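Local structure of rhamnosidase B (Bacillus sp., 2OKX) at residues Leu95-Gly98 with Phe102-Leu105; Asn21-Phe26 with Ser499-Gly504; His43-Ser48 with Arg61-Ser66; Cys146-Gly151 with Tyr480-Thr485. The protein hydrolyses terminal alpha-L-rhamnose units from glycosides, as a member of glycoside hydrolase family 78. One frame throughout, in Å; residues are numbered along the deposited sequence.

Contacts 1 and 3 lie within the N-terminal beta-sandwich, whereas contacts 2 and 4 join that region to the concanavalin-like domain. Contacts 1, 3 and 4 are buried; contact 2 is partly so, and contact 4 lies closest to the centre of the chain, about 10 Å from it. Contacts 1 and 2 share one sheet, since strands 87-96 and 22-31 are neighbours in it, and contact 3 meets contact 1 where Ser48 pairs with Leu95. Their chemistry differs: rings stacked edge to face in contact 1, a tryptophan on aliphatic groups in contact 2, a proline among oxygens in contact 3, and glycines with a bridging water in contact 4.

Contact 1: Leu95-Gly98 with Phe102-Leu105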
loop_
_atom_site.group_PDB
_atom_site.type_symbol
_atom_site.label_atom_id
_atom_site.label_comp_id
_atom_site.label_asym_id
_atom_site.label_seq_id
_atom_site.Cartn_x
_atom_site.Cartn_y
_atom_site.Cartn_z
ATOM N N LEU A 95 -5.354 7.860 -16.815
ATOM C CA LEU A 95 -6.350 7.279 -15.926
ATOM C C LEU A 95 -6.761 8.385 -14.964
ATOM O O LEU A 95 -5.913 8.933 -14.263
ATOM C CB LEU A 95 -5.763 6.119 -15.109
ATOM C CG LEU A 95 -5.245 4.841 -15.774
ATOM C CD1 LEU A 95 -3.929 5.122 -16.499
ATOM C CD2 LEU A 95 -5.036 3.778 -14.701
ATOM N N HIS A 96 -8.039 8.749 -14.951
ATOM C CA HIS A 96 -8.485 9.770 -14.009
ATOM C C HIS A 96 -9.417 9.102 -13.012
ATOM O O HIS A 96 -10.460 8.579 -13.387
ATOM C CB HIS A 96 -9.226 10.914 -14.699
ATOM C CG HIS A 96 -9.618 12.003 -13.755
ATOM N ND1 HIS A 96 -8.695 12.863 -13.197
ATOM C CD2 HIS A 96 -10.804 12.293 -13.171
ATOM C CE1 HIS A 96 -9.297 13.629 -12.305
ATOM N NE2 HIS A 96 -10.576 13.303 -12.270
ATOM N N PHE A 97 -9.039 9.128 -11.739
ATOM C CA PHE A 97 -9.836 8.486 -10.703
ATOM C C PHE A 97 -11.158 9.187 -10.407
ATOM O O PHE A 97 -12.186 8.532 -10.249
ATOM C CB PHE A 97 -9.022 8.369 -9.407
ATOM C CG PHE A 97 -7.726 7.612 -9.563
ATOM C CD1 PHE A 97 -7.649 6.494 -10.390
ATOM C CD2 PHE A 97 -6.592 7.999 -8.855
ATOM C CE1 PHE A 97 -6.457 5.767 -10.510
ATOM C CE2 PHE A 97 -5.398 7.283 -8.965
ATOM C CZ PHE A 97 -5.332 6.164 -9.794
ATOM N N GLY A 98 -11.124 10.515 -10.323
ATOM C CA GLY A 98 -12.332 11.265 -10.023
ATOM C C GLY A 98 -12.763 11.053 -8.581
ATOM O O GLY A 98 -13.859 11.447 -8.178
ATOM N N PHE A 102 -5.560 7.528 -0.744
ATOM C CA PHE A 102 -4.386 7.728 0.111
ATOM C C PHE A 102 -3.105 8.154 -0.608
ATOM O O PHE A 102 -2.073 8.344 0.038
ATOM C CB PHE A 102 -4.090 6.459 0.922
ATOM C CG PHE A 102 -5.126 6.123 1.967
ATOM C CD1 PHE A 102 -6.459 6.497 1.814
ATOM C CD2 PHE A 102 -4.783 5.324 3.057
ATOM C CE1 PHE A 102 -7.438 6.071 2.723
ATOM C CE2 PHE A 102 -5.747 4.890 3.970
ATOM C CZ PHE A 102 -7.082 5.264 3.800
ATOM N N TYR A 103 -3.144 8.269 -1.934
ATOM C CA TYR A 103 -1.967 8.710 -2.681
ATOM C C TYR A 103 -2.332 9.602 -3.864
ATOM O O TYR A 103 -1.560 9.758 -4.815
ATOM C CB TYR A 103 -1.096 7.519 -3.140
ATOM C CG TYR A 103 -1.794 6.354 -3.832
ATOM C CD1 TYR A 103 -2.451 6.520 -5.055
ATOM C CD2 TYR A 103 -1.722 5.064 -3.295
ATOM C CE1 TYR A 103 -3.012 5.428 -5.728
ATOM C CE2 TYR A 103 -2.276 3.969 -3.959
ATOM C CZ TYR A 103 -2.917 4.157 -5.177
ATOM O OH TYR A 103 -3.448 3.072 -5.842
ATOM N N TYR A 104 -3.512 10.207 -3.776
ATOM C CA TYR A 104 -4.014 11.092 -4.814
ATOM C C TYR A 104 -5.144 11.962 -4.276
ATOM O O TYR A 104 -6.063 11.465 -3.630
ATOM C CB TYR A 104 -4.524 10.273 -6.009
ATOM C CG TYR A 104 -5.341 11.086 -6.994
ATOM C CD1 TYR A 104 -6.736 11.064 -6.960
ATOM C CD2 TYR A 104 -4.718 11.916 -7.925
ATOM C CE1 TYR A 104 -7.497 11.858 -7.830
ATOM C CE2 TYR A 104 -5.463 12.712 -8.799
ATOM C CZ TYR A 104 -6.851 12.678 -8.744
ATOM O OH TYR A 104 -7.581 13.471 -9.598
ATOM N N LEU A 105 -5.059 13.265 -4.529
ATOM C CA LEU A 105 -6.103 14.190 -4.094
ATOM C C LEU A 105 -6.864 14.616 -5.343
ATOM O O LEU A 105 -6.271 15.118 -6.301
ATOM C CB LEU A 105 -5.499 15.410 -3.388
ATOM C CG LEU A 105 -4.966 15.168 -1.967
ATOM C CD1 LEU A 105 -3.642 14.404 -2.019
ATOM C CD2 LEU A 105 -4.766 16.504 -1.271
#
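The phenol oxygen of Tyr104 is hydrogen-bonded to a carboxylate oxygen of Asp47 and to the backbone N-H of Gly107, and also meets the imidazole of His96, whose CE1 lies 3.2 Å from Tyr104 OH. Leu95 and His96 end strand 87-96 in one sheet of the N-terminal beta-sandwich, Phe97 and Gly98 follow in the turn beyond, and residues 102-105 belong to the loop leading to strand 110-117 in the other sheet; the contact folds this loop against the strand end. At its centre is a T-shaped stack. Phe97 presents its edge to the face of Tyr104, with centroids 5.3 Å apart and planes at 86°, and Phe97 CD2 stands 3.6 Å from Tyr104 CD1. The Tyr104 ring reaches the strand end because its CG lies anti to the backbone N (chi1 167°), which sends the side chain across to both partners. A tyrosine suits this place by combining a flat face for the phenyl edge with a polar end for the groups beyond it. With a leucine in its place, the edge of Phe97 would probably lose its flat partner, and Asp47 and the N-H of Gly107 would be left without the hydroxyl. His96 is fixed in its turn by both nitrogens, ND1 to the backbone O of Asp47 and NE2 to Ser18. One carbon further along the same edge, Phe97 CE2 comes 4.4 Å from Tyr103 CE1.

Contact 2: Asn21-Phe26 with Ser499-Gly504; sequences NEWRCF and SPVRRG
Trp23 packs on Pro500 and Val501 through apolar contacts alone. Trp23 and Pro500 approach from opposite directions, so that the six-membered ring of the indole lies against the pyrrolidine, Trp23 CH2 being 3.4 Å from Pro500 CG. Val501 crosses at about a right angle and sets CG2 at the indole edge, 3.8 Å from Trp23 CZ2. The indole points this way because its CG is anti to the carbonyl carbon (chi1 -67°). A broad ring suits a place where one side chain reaches across from one domain to the next, and an alanine in place of Trp23 would probably open a gap beside Pro500 and Val501 and leave both without their apolar partner. Strand 22-31 belongs to the N-terminal beta-sandwich, while Pro500 and Val501 follow strand 493-498 in the concanavalin-like domain. Hydrogen bonds shape that stretch of chain. Ser499 OG accepts from Val501 N at 3.3 Å, which makes an ST turn, and it receives a nearly straight bond (175°) from Arg503 NH1, 2.8 Å away and in the guanidinium plane. Glu152 binds both Ser499 OG and Arg503 NH2, and Val501 CG1 lies over one face of the same guanidinium. Among charged groups, Arg24 and Glu22 pair along the strand, Arg24 NE lying 3.3 Å from Glu22 OE1 and above the carboxylate plane.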
loop_
_atom_site.group_PDB
_atom_site.type_symbol
_atom_site.label_atom_id
_atom_site.label_comp_id
_atom_site.label_asym_id
_atom_site.label_seq_id
_atom_site.Cartn_x
_atom_site.Cartn_y
_atom_site.Cartn_z
ATOM N N ASN A 21 -13.421 7.084 -12.438
ATOM C CA ASN A 21 -12.764 5.933 -13.049
ATOM C C ASN A 21 -12.822 5.934 -14.578
ATOM O O ASN A 21 -13.367 5.017 -15.181
ATOM C CB ASN A 21 -13.430 4.665 -12.500
ATOM C CG ASN A 21 -12.730 3.384 -12.929
ATOM O OD1 ASN A 21 -13.308 2.299 -12.848
ATOM N ND2 ASN A 21 -11.492 3.501 -13.370
ATOM N N GLU A 22 -12.253 6.960 -15.203
ATOM C CA GLU A 22 -12.261 7.037 -16.657
ATOM C C GLU A 22 -10.862 7.009 -17.250
ATOM O O GLU A 22 -9.989 7.771 -16.841
ATOM C CB GLU A 22 -12.974 8.315 -17.125
ATOM C CG GLU A 22 -12.990 8.491 -18.643
ATOM C CD GLU A 22 -13.741 9.735 -19.091
ATOM O OE1 GLU A 22 -13.089 10.749 -19.442
ATOM O OE2 GLU A 22 -14.989 9.698 -19.081
ATOM N N TRP A 23 -10.657 6.123 -18.218
ATOM C CA TRP A 23 -9.372 6.017 -18.897
ATOM C C TRP A 23 -9.542 6.687 -20.260
ATOM O O TRP A 23 -10.391 6.291 -21.056
ATOM C CB TRP A 23 -8.977 4.543 -19.045
ATOM C CG TRP A 23 -8.679 3.879 -17.721
ATOM C CD1 TRP A 23 -8.836 4.424 -16.474
ATOM C CD2 TRP A 23 -8.167 2.555 -17.517
ATOM N NE1 TRP A 23 -8.452 3.522 -15.509
ATOM C CE2 TRP A 23 -8.039 2.368 -16.121
ATOM C CE3 TRP A 23 -7.804 1.509 -18.377
ATOM C CZ2 TRP A 23 -7.561 1.173 -15.565
ATOM C CZ3 TRP A 23 -7.329 0.321 -17.822
ATOM C CH2 TRP A 23 -7.212 0.165 -16.429
ATOM N N ARG A 24 -8.743 7.717 -20.513
ATOM C CA ARG A 24 -8.839 8.467 -21.760
ATOM C C ARG A 24 -7.548 8.487 -22.573
ATOM O O ARG A 24 -6.459 8.671 -22.030
ATOM C CB ARG A 24 -9.286 9.897 -21.439
ATOM C CG ARG A 24 -9.319 10.856 -22.617
ATOM C CD ARG A 24 -9.973 12.171 -22.202
ATOM N NE ARG A 24 -11.407 12.010 -21.978
ATOM C CZ ARG A 24 -12.309 11.895 -22.949
ATOM N NH1 ARG A 24 -11.932 11.930 -24.222
ATOM N NH2 ARG A 24 -13.592 11.739 -22.649
ATOM N N CYS A 25 -7.691 8.306 -23.885
ATOM C CA CYS A 25 -6.562 8.292 -24.812
ATOM C C CYS A 25 -6.320 9.651 -25.456
ATOM O O CYS A 25 -7.259 10.399 -25.729
ATOM C CB CYS A 25 -6.809 7.278 -25.931
ATOM S SG CYS A 25 -7.187 5.601 -25.391
ATOM N N PHE A 26 -5.049 9.957 -25.705
ATOM C CA PHE A 26 -4.661 11.202 -26.355
ATOM C C PHE A 26 -3.626 10.894 -27.431
ATOM O O PHE A 26 -2.769 10.027 -27.248
ATOM C CB PHE A 26 -4.067 12.196 -25.351
ATOM C CG PHE A 26 -5.054 12.704 -24.337
ATOM C CD1 PHE A 26 -5.292 12.000 -23.160
ATOM C CD2 PHE A 26 -5.755 13.885 -24.567
ATOM C CE1 PHE A 26 -6.214 12.463 -22.226
ATOM C CE2 PHE A 26 -6.680 14.359 -23.641
ATOM C CZ PHE A 26 -6.910 13.647 -22.468
ATOM N N SER A 499 -2.228 -4.816 -17.769
ATOM C CA SER A 499 -2.968 -3.951 -16.862
ATOM C C SER A 499 -2.106 -2.792 -16.385
ATOM O O SER A 499 -0.976 -2.992 -15.929
ATOM C CB SER A 499 -3.457 -4.749 -15.652
ATOM O OG SER A 499 -4.079 -3.895 -14.701
ATOM N N PRO A 500 -2.623 -1.556 -16.492
ATOM C CA PRO A 500 -1.863 -0.384 -16.051
ATOM C C PRO A 500 -2.053 -0.126 -14.555
ATOM O O PRO A 500 -1.574 0.870 -14.020
ATOM C CB PRO A 500 -2.432 0.737 -16.918
ATOM C CG PRO A 500 -3.876 0.348 -17.025
ATOM C CD PRO A 500 -3.813 -1.152 -17.266
ATOM N N VAL A 501 -2.757 -1.034 -13.891
ATOM C CA VAL A 501 -3.011 -0.922 -12.457
ATOM C C VAL A 501 -2.059 -1.843 -11.702
ATOM O O VAL A 501 -2.049 -3.047 -11.930
ATOM C CB VAL A 501 -4.467 -1.319 -12.125
ATOM C CG1 VAL A 501 -4.691 -1.310 -10.612
ATOM C CG2 VAL A 501 -5.426 -0.359 -12.815
ATOM N N ARG A 502 -1.257 -1.275 -10.809
ATOM C CA ARG A 502 -0.306 -2.070 -10.039
ATOM C C ARG A 502 -0.994 -2.969 -9.018
ATOM O O ARG A 502 -1.940 -2.554 -8.353
ATOM C CB ARG A 502 0.681 -1.158 -9.303
ATOM C CG ARG A 502 1.615 -1.908 -8.347
ATOM C CD ARG A 502 2.350 -0.960 -7.406
ATOM N NE ARG A 502 3.358 -0.157 -8.092
ATOM C CZ ARG A 502 4.517 -0.631 -8.539
ATOM N NH1 ARG A 502 4.832 -1.913 -8.376
ATOM N NH2 ARG A 502 5.366 0.179 -9.152
ATOM N N ARG A 503 -0.518 -4.206 -8.911
ATOM C CA ARG A 503 -1.048 -5.160 -7.943
ATOM C C ARG A 503 0.098 -5.930 -7.297
ATOM O O ARG A 503 1.116 -6.189 -7.934
ATOM C CB ARG A 503 -2.007 -6.151 -8.613
ATOM C CG ARG A 503 -3.279 -5.507 -9.141
ATOM C CD ARG A 503 -4.241 -6.523 -9.724
ATOM N NE ARG A 503 -5.395 -5.845 -10.315
ATOM C CZ ARG A 503 -5.371 -5.215 -11.486
ATOM N NH1 ARG A 503 -4.258 -5.184 -12.210
ATOM N NH2 ARG A 503 -6.451 -4.582 -11.916
ATOM N N GLY A 504 -0.077 -6.280 -6.026
ATOM C CA GLY A 504 0.937 -7.034 -5.310
ATOM C C GLY A 504 0.308 -8.361 -4.940
ATOM O O GLY A 504 -0.817 -8.393 -4.435
#

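Contact 3: His43-Ser48 with Arg61-Ser66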
loop_
_atom_site.group_PDB
_atom_site.type_symbol
_atom_site.label_atom_id
_atom_site.label_comp_id
_atom_site.label_asym_id
_atom_site.label_seq_id
_atom_site.Cartn_x
_atom_site.Cartn_y
_atom_site.Cartn_z
ATOM N N HIS A 43 8.647 16.325 -21.552
ATOM C CA HIS A 43 8.226 16.649 -20.194
ATOM C C HIS A 43 6.731 16.393 -20.094
ATOM O O HIS A 43 5.959 16.865 -20.927
ATOM C CB HIS A 43 8.537 18.113 -19.907
ATOM C CG HIS A 43 9.949 18.495 -20.224
ATOM N ND1 HIS A 43 11.015 18.157 -19.417
ATOM C CD2 HIS A 43 10.472 19.182 -21.269
ATOM C CE1 HIS A 43 12.132 18.620 -19.948
ATOM N NE2 HIS A 43 11.830 19.247 -21.073
ATOM N N ILE A 44 6.318 15.660 -19.066
ATOM C CA ILE A 44 4.913 15.311 -18.932
ATOM C C ILE A 44 4.424 15.021 -17.516
ATOM O O ILE A 44 5.187 14.607 -16.641
ATOM C CB ILE A 44 4.609 14.062 -19.801
ATOM C CG1 ILE A 44 3.161 13.602 -19.614
ATOM C CG2 ILE A 44 5.567 12.930 -19.424
ATOM C CD1 ILE A 44 2.794 12.393 -20.467
ATOM N N THR A 45 3.136 15.266 -17.308
ATOM C CA THR A 45 2.470 14.974 -16.048
ATOM C C THR A 45 0.996 14.847 -16.393
ATOM O O THR A 45 0.567 15.272 -17.466
ATOM C CB THR A 45 2.685 16.065 -14.974
ATOM O OG1 THR A 45 2.223 15.568 -13.709
ATOM C CG2 THR A 45 1.914 17.333 -15.313
ATOM N N ALA A 46 0.222 14.233 -15.510
ATOM C CA ALA A 46 -1.194 14.058 -15.767
ATOM C C ALA A 46 -1.960 13.861 -14.472
ATOM O O ALA A 46 -1.373 13.697 -13.405
ATOM C CB ALA A 46 -1.415 12.868 -16.685
ATOM N N ASP A 47 -3.280 13.895 -14.583
ATOM C CA ASP A 47 -4.172 13.714 -13.448
ATOM C C ASP A 47 -5.189 12.681 -13.925
ATOM O O ASP A 47 -5.955 12.971 -14.844
ATOM C CB ASP A 47 -4.878 15.038 -13.122
ATOM C CG ASP A 47 -5.722 14.955 -11.868
ATOM O OD1 ASP A 47 -6.411 13.932 -11.694
ATOM O OD2 ASP A 47 -5.706 15.910 -11.063
ATOM N N SER A 48 -5.248 11.504 -13.298
ATOM C CA SER A 48 -4.431 11.124 -12.143
ATOM C C SER A 48 -3.083 10.464 -12.457
ATOM O O SER A 48 -2.078 10.752 -11.799
ATOM C CB SER A 48 -5.235 10.176 -11.252
ATOM O OG SER A 48 -6.558 10.642 -11.069
ATOM N N ARG A 61 5.622 5.421 -17.215
ATOM C CA ARG A 61 4.387 5.583 -16.449
ATOM C C ARG A 61 4.619 6.648 -15.383
ATOM O O ARG A 61 5.753 6.874 -14.958
ATOM C CB ARG A 61 4.007 4.272 -15.752
ATOM C CG ARG A 61 3.853 3.068 -16.669
ATOM C CD ARG A 61 3.699 1.784 -15.846
ATOM N NE ARG A 61 3.720 0.580 -16.674
ATOM C CZ ARG A 61 2.659 0.060 -17.280
ATOM N NH1 ARG A 61 1.467 0.630 -17.154
ATOM N NH2 ARG A 61 2.790 -1.032 -18.023
ATOM N N GLY A 62 3.539 7.288 -14.946
ATOM C CA GLY A 62 3.651 8.314 -13.927
ATOM C C GLY A 62 2.338 9.052 -13.745
ATOM O O GLY A 62 1.284 8.546 -14.126
ATOM N N PRO A 63 2.357 10.226 -13.098
ATOM C CA PRO A 63 3.558 10.830 -12.516
ATOM C C PRO A 63 3.735 10.228 -11.123
ATOM O O PRO A 63 2.936 9.393 -10.710
ATOM C CB PRO A 63 3.190 12.307 -12.455
ATOM C CG PRO A 63 1.729 12.243 -12.089
ATOM C CD PRO A 63 1.209 11.149 -13.015
ATOM N N VAL A 64 4.775 10.632 -10.405
ATOM C CA VAL A 64 4.962 10.125 -9.051
ATOM C C VAL A 64 3.846 10.766 -8.230
ATOM O O VAL A 64 3.250 11.753 -8.666
ATOM C CB VAL A 64 6.343 10.518 -8.480
ATOM C CG1 VAL A 64 7.450 9.846 -9.291
ATOM C CG2 VAL A 64 6.517 12.028 -8.498
ATOM N N ARG A 65 3.546 10.216 -7.059
ATOM C CA ARG A 65 2.469 10.784 -6.255
ATOM C C ARG A 65 2.812 12.205 -5.819
ATOM O O ARG A 65 3.948 12.492 -5.431
ATOM C CB ARG A 65 2.160 9.887 -5.049
ATOM C CG ARG A 65 3.254 9.777 -4.000
ATOM C CD ARG A 65 3.002 8.549 -3.123
ATOM N NE ARG A 65 3.286 7.311 -3.855
ATOM C CZ ARG A 65 2.851 6.107 -3.500
ATOM N NH1 ARG A 65 2.098 5.963 -2.417
ATOM N NH2 ARG A 65 3.183 5.039 -4.223
ATOM N N SER A 66 1.825 13.095 -5.897
ATOM C CA SER A 66 2.032 14.500 -5.545
ATOM C C SER A 66 0.884 15.157 -4.793
ATOM O O SER A 66 -0.233 14.643 -4.751
ATOM C CB SER A 66 2.227 15.347 -6.811
ATOM O OG SER A 66 2.975 14.694 -7.812
#
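Van der Waals packing against Pro63 makes this contact, and the proline ring lies against both the side chain of Thr45 and the backbone beyond it. It joins the sheets of the N-terminal beta-sandwich: residues 43-48 run out of strand 41-47 in the five-stranded sheet, and residues 61-66 leave strand 57-62 at the edge of the seven-stranded one. Thr45 OG1 touches Pro63 CB at 3.6 Å. It is placed there by being anti to the backbone N (chi1 -169°), and the same oxygen donates to the carbonyl O of Phe72, which satisfies it. The other close approaches are of carbonyl oxygens to carbon: Ala46 O stands 3.6 Å and Ser48 O 3.5 Å from Pro63 CD, the carbon bonded to the ring nitrogen. Proline suits the spot because its compact apolar ring fills it without bringing in an N-H, and the cis peptide before Pro63 turns the chain as it leaves the edge strand. A second cis peptide precedes Ser48. Among polar bonds, Ser48 OG makes a weak one to Asp47 OD1 and is also bound by the backbone N of Phe97. Just past the proline, Arg65 forms salt bridges with Asp563 and Glu562 of the six-hairpin glycosidase domain. Ala46 N, by contrast, is buried here without any hydrogen-bonding partner.

Contact 4: Cys146-Gly151 with Tyr480-Thr485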
loop_
_atom_site.group_PDB
_atom_site.type_symbol
_atom_site.label_atom_id
_atom_site.label_comp_id
_atom_site.label_asym_id
_atom_site.label_seq_id
_atom_site.Cartn_x
_atom_site.Cartn_y
_atom_site.Cartn_z
ATOM N N CYS A 146 -10.071 1.374 -0.215
ATOM C CA CYS A 146 -10.221 2.728 0.302
ATOM C C CYS A 146 -8.947 3.528 0.057
ATOM O O CYS A 146 -8.990 4.752 -0.065
ATOM C CB CYS A 146 -10.551 2.707 1.802
ATOM S SG CYS A 146 -9.260 2.034 2.894
ATOM N N GLN A 147 -7.817 2.830 -0.049
ATOM C CA GLN A 147 -6.529 3.488 -0.254
ATOM C C GLN A 147 -6.141 3.711 -1.709
ATOM O O GLN A 147 -5.345 4.603 -2.009
ATOM C CB GLN A 147 -5.391 2.676 0.398
ATOM C CG GLN A 147 -5.602 2.275 1.858
ATOM C CD GLN A 147 -6.268 0.921 2.000
ATOM O OE1 GLN A 147 -6.770 0.360 1.026
ATOM N NE2 GLN A 147 -6.284 0.390 3.222
ATOM N N GLN A 148 -6.711 2.925 -2.615
ATOM C CA GLN A 148 -6.303 3.007 -4.010
ATOM C C GLN A 148 -7.316 3.437 -5.070
ATOM O O GLN A 148 -8.323 4.071 -4.768
ATOM C CB GLN A 148 -5.690 1.658 -4.391
ATOM C CG GLN A 148 -4.853 1.049 -3.260
ATOM C CD GLN A 148 -3.799 0.087 -3.768
ATOM O OE1 GLN A 148 -3.632 -1.021 -3.243
ATOM N NE2 GLN A 148 -3.076 0.507 -4.793
ATOM N N GLY A 149 -7.018 3.088 -6.320
ATOM C CA GLY A 149 -7.883 3.446 -7.432
ATOM C C GLY A 149 -8.980 2.447 -7.740
ATOM O O GLY A 149 -9.811 2.148 -6.885
ATOM N N PHE A 150 -8.974 1.912 -8.957
ATOM C CA PHE A 150 -10.004 0.964 -9.377
ATOM C C PHE A 150 -9.463 -0.282 -10.074
ATOM O O PHE A 150 -8.452 -0.222 -10.773
ATOM C CB PHE A 150 -10.971 1.658 -10.345
ATOM C CG PHE A 150 -11.665 2.857 -9.763
ATOM C CD1 PHE A 150 -12.938 2.742 -9.215
ATOM C CD2 PHE A 150 -11.043 4.100 -9.757
ATOM C CE1 PHE A 150 -13.585 3.847 -8.670
ATOM C CE2 PHE A 150 -11.681 5.215 -9.212
ATOM C CZ PHE A 150 -12.954 5.087 -8.668
ATOM N N GLY A 151 -10.150 -1.405 -9.872
ATOM C CA GLY A 151 -9.783 -2.646 -10.537
ATOM C C GLY A 151 -10.569 -2.549 -11.830
ATOM O O GLY A 151 -11.787 -2.370 -11.792
ATOM N N TYR A 480 -9.717 -9.641 1.511
ATOM C CA TYR A 480 -10.905 -8.896 1.938
ATOM C C TYR A 480 -10.507 -7.435 2.091
ATOM O O TYR A 480 -9.520 -7.127 2.762
ATOM C CB TYR A 480 -11.423 -9.419 3.281
ATOM C CG TYR A 480 -11.723 -10.898 3.297
ATOM C CD1 TYR A 480 -12.783 -11.428 2.557
ATOM C CD2 TYR A 480 -10.932 -11.773 4.035
ATOM C CE1 TYR A 480 -13.046 -12.797 2.556
ATOM C CE2 TYR A 480 -11.182 -13.137 4.040
ATOM C CZ TYR A 480 -12.237 -13.646 3.300
ATOM O OH TYR A 480 -12.469 -15.002 3.307
ATOM N N GLY A 481 -11.273 -6.543 1.467
ATOM C CA GLY A 481 -10.969 -5.125 1.535
ATOM C C GLY A 481 -10.148 -4.671 0.341
ATOM O O GLY A 481 -9.828 -3.485 0.200
ATOM N N LEU A 482 -9.813 -5.620 -0.529
ATOM C CA LEU A 482 -9.013 -5.325 -1.712
ATOM C C LEU A 482 -9.476 -6.100 -2.936
ATOM O O LEU A 482 -9.269 -7.311 -3.025
ATOM C CB LEU A 482 -7.542 -5.661 -1.447
ATOM C CG LEU A 482 -6.580 -5.541 -2.631
ATOM C CD1 LEU A 482 -6.345 -4.063 -2.949
ATOM C CD2 LEU A 482 -5.261 -6.232 -2.295
ATOM N N ASP A 483 -10.112 -5.407 -3.873
ATOM C CA ASP A 483 -10.546 -6.051 -5.107
ATOM C C ASP A 483 -9.309 -6.063 -5.999
ATOM O O ASP A 483 -9.164 -5.239 -6.902
ATOM C CB ASP A 483 -11.669 -5.249 -5.762
ATOM C CG ASP A 483 -13.031 -5.596 -5.203
ATOM O OD1 ASP A 483 -13.286 -5.316 -4.011
ATOM O OD2 ASP A 483 -13.847 -6.160 -5.964
ATOM N N ASN A 484 -8.411 -7.002 -5.711
ATOM C CA ASN A 484 -7.138 -7.157 -6.420
ATOM C C ASN A 484 -7.395 -7.885 -7.732
ATOM O O ASN A 484 -6.842 -8.958 -7.985
ATOM C CB ASN A 484 -6.196 -7.977 -5.536
ATOM C CG ASN A 484 -4.767 -7.519 -5.631
ATOM O OD1 ASN A 484 -4.495 -6.374 -5.988
ATOM N ND2 ASN A 484 -3.838 -8.406 -5.283
ATOM N N THR A 485 -8.202 -7.267 -8.587
ATOM C CA THR A 485 -8.621 -7.917 -9.816
ATOM C C THR A 485 -8.815 -7.041 -11.048
ATOM O O THR A 485 -8.717 -5.820 -11.005
ATOM C CB THR A 485 -9.991 -8.560 -9.591
ATOM O OG1 THR A 485 -10.951 -7.512 -9.399
ATOM C CG2 THR A 485 -9.998 -9.436 -8.346
HETATM O O HOH W 1 -10.700 -1.136 1.314
#
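Leu482 holds its CG anti to the backbone N (chi1 174°) and Gln148 carries its chain beyond CG extended, which brings CD1 of the leucine loosely against the amide end of the glutamine. The rest of the contact is backbone. Residues 148-151 and 482-485 run end to end at 33° to one another and approach most closely at Gly151, whose CA lies 3.4 Å from Thr485 O. Glycine suits this position for a steric reason: a beta carbon on Gly151 would stand only 2.7 Å from Thr485 O and tight against Asp483 O. Gly481 owes its place to conformation instead, because at its backbone angles a side chain would press on the carbonyl of Tyr480. At that end a water molecule bridges the segments, accepting from Cys146 N at 3.0 Å and donating to Gly481 O at 2.7 Å. Two successive inverse gamma turns, centred on Asp483 and Asn484, kink the chain between these points; each has a weak hydrogen bond of 2.8 Å, from Asn484 N to Leu482 O and from Thr485 N to Asp483 O. Asn484 ND2 then ties the bend to the backbone of Gly467 and Gly504, and Thr485 O accepts from Arg503. The first segment leads to strand 153-155 and the second enters strand 485-489 at Thr485; the two pair in parallel and splice the N-terminal part of the chain into a mixed sheet with the concanavalin-like domain.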